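Long-range contact in alpha-11 giardin (Giardia intestinalis, PDB 2II2), which binds calcium as a member of the annexin family and probably takes part in attachment of the parasite and in organising its cytoskeleton: residues C75-V83 and R258-L266. Sequence-based numbering, arbitrary orientation. Where two conformers were deposited one is given.
Sequences CNISARVNV and RITGLFHDL. With SO4 (sulfate ion), chain B.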
loop_
_atom_site.group_PDB
_atom_site.type_symbol
_atom_site.label_atom_id
_atom_site.label_comp_id
_atom_site.label_asym_id
_atom_site.label_seq_id
_atom_site.Cartn_x
_atom_site.Cartn_y
_atom_site.Cartn_z
ATOM N N CYS A 75 11.838 -6.295 -6.675
ATOM C CA CYS A 75 12.367 -5.583 -5.504
ATOM C C CYS A 75 11.385 -4.485 -5.076
ATOM O O CYS A 75 10.736 -3.845 -5.923
ATOM C CB CYS A 75 13.754 -5.016 -5.794
ATOM S SG CYS A 75 14.977 -6.336 -5.961
ATOM N N ASN A 76 11.269 -4.271 -3.763
ATOM C CA ASN A 76 10.204 -3.434 -3.229
ATOM C C ASN A 76 10.270 -1.986 -3.737
ATOM O O ASN A 76 9.237 -1.386 -4.052
ATOM C CB ASN A 76 10.276 -3.491 -1.711
ATOM C CG ASN A 76 9.172 -2.733 -1.064
ATOM O OD1 ASN A 76 9.353 -1.591 -0.619
ATOM N ND2 ASN A 76 8.001 -3.348 -1.011
ATOM N N ILE A 77 11.478 -1.415 -3.814
ATOM C CA ILE A 77 11.572 -0.022 -4.228
ATOM C C ILE A 77 11.188 0.122 -5.708
ATOM O O ILE A 77 10.498 1.061 -6.077
ATOM C CB ILE A 77 12.953 0.596 -3.882
ATOM C CG1 ILE A 77 13.166 0.667 -2.357
ATOM C CG2 ILE A 77 13.101 1.961 -4.536
ATOM C CD1 ILE A 77 12.121 1.512 -1.583
ATOM N N SER A 78 11.630 -0.814 -6.549
ATOM C CA SER A 78 11.252 -0.819 -7.953
ATOM C C SER A 78 9.739 -0.922 -8.118
ATOM O O SER A 78 9.136 -0.198 -8.912
ATOM C CB SER A 78 11.939 -1.980 -8.678
ATOM O OG SER A 78 11.441 -2.151 -9.974
ATOM N N ALA A 79 9.130 -1.787 -7.321
ATOM C CA ALA A 79 7.679 -1.938 -7.328
ATOM C C ALA A 79 7.003 -0.605 -6.993
ATOM O O ALA A 79 6.041 -0.198 -7.652
ATOM C CB ALA A 79 7.256 -3.020 -6.340
ATOM N N ARG A 80 7.493 0.075 -5.962
ATOM C CA ARG A 80 6.931 1.374 -5.581
ATOM C C ARG A 80 7.055 2.390 -6.708
ATOM O O ARG A 80 6.095 3.139 -6.970
ATOM C CB ARG A 80 7.626 1.905 -4.335
ATOM C CG ARG A 80 7.297 1.137 -3.051
ATOM C CD ARG A 80 7.918 1.836 -1.873
ATOM N NE ARG A 80 8.007 0.938 -0.722
ATOM C CZ ARG A 80 7.392 1.115 0.449
ATOM N NH1 ARG A 80 6.612 2.167 0.690
ATOM N NH2 ARG A 80 7.571 0.213 1.396
ATOM N N VAL A 81 8.220 2.450 -7.361
ATOM C CA VAL A 81 8.377 3.371 -8.488
ATOM C C VAL A 81 7.333 3.064 -9.573
ATOM O O VAL A 81 6.662 3.976 -10.091
ATOM C CB VAL A 81 9.804 3.283 -9.067
ATOM C CG1 VAL A 81 9.904 4.022 -10.411
ATOM C CG2 VAL A 81 10.824 3.832 -8.078
ATOM N N ASN A 82 7.177 1.787 -9.897
ATOM C CA ASN A 82 6.204 1.404 -10.928
ATOM C C ASN A 82 4.778 1.795 -10.551
ATOM O O ASN A 82 4.018 2.288 -11.379
ATOM C CB ASN A 82 6.333 -0.081 -11.288
ATOM C CG ASN A 82 7.691 -0.392 -11.881
ATOM O OD1 ASN A 82 8.387 0.505 -12.358
ATOM N ND2 ASN A 82 8.084 -1.640 -11.818
ATOM N N VAL A 83 4.422 1.608 -9.294
ATOM C CA VAL A 83 3.090 1.957 -8.810
ATOM C C VAL A 83 2.860 3.469 -8.945
ATOM O O VAL A 83 1.791 3.891 -9.386
ATOM C CB VAL A 83 2.913 1.502 -7.339
ATOM C CG1 VAL A 83 1.661 2.138 -6.722
ATOM C CG2 VAL A 83 2.836 -0.028 -7.258
ATOM N N ARG A 258 -2.137 -4.760 -5.006
ATOM C CA ARG A 258 -1.048 -3.826 -4.741
ATOM C C ARG A 258 -0.559 -3.867 -3.298
ATOM O O ARG A 258 0.647 -3.918 -3.045
ATOM C CB ARG A 258 -1.494 -2.427 -5.116
ATOM C CG ARG A 258 -0.478 -1.364 -4.799
ATOM C CD ARG A 258 -0.942 0.043 -5.158
ATOM N NE ARG A 258 -2.119 0.475 -4.413
ATOM C CZ ARG A 258 -3.318 0.691 -4.937
ATOM N NH1 ARG A 258 -3.591 0.441 -6.223
ATOM N NH2 ARG A 258 -4.265 1.147 -4.147
ATOM N N ILE A 259 -1.509 -3.809 -2.364
ATOM C CA ILE A 259 -1.187 -3.837 -0.945
ATOM C C ILE A 259 -0.426 -5.121 -0.609
ATOM O O ILE A 259 0.586 -5.092 0.112
ATOM C CB ILE A 259 -2.468 -3.689 -0.122
ATOM C CG1 ILE A 259 -3.091 -2.319 -0.356
ATOM C CG2 ILE A 259 -2.180 -3.932 1.354
ATOM C CD1 ILE A 259 -4.576 -2.246 -0.027
ATOM N N THR A 260 -0.913 -6.254 -1.112
ATOM C CA THR A 260 -0.226 -7.517 -0.883
ATOM C C THR A 260 1.173 -7.521 -1.493
ATOM O O THR A 260 2.140 -7.887 -0.847
ATOM C CB THR A 260 -1.063 -8.665 -1.504
ATOM O OG1 THR A 260 -2.345 -8.719 -0.865
ATOM C CG2 THR A 260 -0.392 -9.986 -1.350
ATOM N N GLY A 261 1.273 -7.132 -2.764
ATOM C CA GLY A 261 2.557 -7.155 -3.438
ATOM C C GLY A 261 3.600 -6.290 -2.755
ATOM O O GLY A 261 4.769 -6.683 -2.629
ATOM N N LEU A 262 3.187 -5.095 -2.351
ATOM C CA LEU A 262 4.119 -4.176 -1.704
ATOM C C LEU A 262 4.514 -4.530 -0.253
ATOM O O LEU A 262 5.659 -4.315 0.163
ATOM C CB LEU A 262 3.586 -2.743 -1.708
ATOM C CG LEU A 262 3.402 -2.064 -3.068
ATOM C CD1 LEU A 262 2.772 -0.679 -2.893
ATOM C CD2 LEU A 262 4.778 -1.921 -3.718
ATOM N N PHE A 263 3.536 -5.039 0.517
ATOM C CA PHE A 263 3.712 -5.038 1.964
ATOM C C PHE A 263 3.683 -6.401 2.635
ATOM O O PHE A 263 3.870 -6.455 3.860
ATOM C CB PHE A 263 2.674 -4.130 2.601
ATOM C CG PHE A 263 2.692 -2.723 2.078
ATOM C CD1 PHE A 263 3.858 -1.963 2.105
ATOM C CD2 PHE A 263 1.529 -2.149 1.546
ATOM C CE1 PHE A 263 3.866 -0.667 1.609
ATOM C CE2 PHE A 263 1.538 -0.840 1.068
ATOM C CZ PHE A 263 2.699 -0.103 1.097
ATOM N N HIS A 264 3.524 -7.472 1.853
ATOM C CA HIS A 264 3.356 -8.788 2.491
ATOM C C HIS A 264 4.555 -9.203 3.350
ATOM O O HIS A 264 4.384 -9.920 4.333
ATOM C CB HIS A 264 3.055 -9.889 1.455
ATOM C CG HIS A 264 4.219 -10.183 0.580
ATOM N ND1 HIS A 264 5.009 -11.297 0.755
ATOM C CD2 HIS A 264 4.798 -9.449 -0.405
ATOM C CE1 HIS A 264 6.000 -11.265 -0.121
ATOM N NE2 HIS A 264 5.922 -10.136 -0.812
ATOM N N ASP A 265 5.768 -8.808 2.951
ATOM C CA ASP A 265 6.934 -9.101 3.784
ATOM C C ASP A 265 7.186 -7.999 4.803
ATOM O O ASP A 265 7.388 -8.263 5.999
ATOM C CB ASP A 265 8.253 -9.272 2.980
ATOM C CG ASP A 265 8.319 -10.561 2.186
ATOM O OD1 ASP A 265 7.946 -11.649 2.689
ATOM O OD2 ASP A 265 8.798 -10.494 1.037
ATOM N N LEU A 266 7.220 -6.756 4.323
ATOM C CA LEU A 266 7.621 -5.637 5.175
ATOM C C LEU A 266 6.702 -5.473 6.374
ATOM O O LEU A 266 7.133 -5.047 7.455
ATOM C CB LEU A 266 7.629 -4.335 4.375
ATOM C CG LEU A 266 8.814 -4.171 3.434
ATOM C CD1 LEU A 266 8.512 -2.990 2.528
ATOM C CD2 LEU A 266 10.129 -3.964 4.200
HETATM S S SO4 B . 14.179 -6.228 -1.839
HETATM O O1 SO4 B . 14.476 -6.238 -0.407
HETATM O O2 SO4 B . 14.704 -7.453 -2.434
HETATM O O3 SO4 B . 12.739 -6.095 -2.086
HETATM O O4 SO4 B . 14.877 -5.091 -2.452
HETATM O O HOH W 1 7.460 -6.073 -1.961
#
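Arg80 reaches from helix 76-89 toward Leu262, Phe263 and Leu266, and its course illustrates how one long side chain can serve both apolar packing and polar order. Beyond CB, which sets out alongside its own helix, Arg80 CG comes 4.0 Å from Leu262 CD2, a methyl that also rests on Ala79 CB. From CG to NE the chain is extended, which carries the guanidinium up to the amide of Asn76, one helical turn earlier. There Arg80 NE donates to Asn76 OD1 at 2.9 Å, the straighter of two side-on bonds. Arg80 NH2 donates to the same Asn76 OD1 at 3.2 Å, and both bonds lie nearly in the guanidinium plane. NH1 donates to the backbone O of Ile103. NH2 also meets Leu266 CD1 at the guanidinium edge and approaches the rim of the Phe263 ring, the two planes standing 73° apart. With OD1 gripped twice, the Asn76 amide is oriented so that Asn76 ND2 lies 2.8 Å from Leu262 O and donates to a water that bonds Gly261 O. Farther along, Val83 CG1 packs across Arg258 CD, whose NE forms a salt bridge with Asp99. Helices 76-89 and 249-263 thus meet in a buried, roughly antiparallel (148°) helix-helix contact of the all-helical annexin fold.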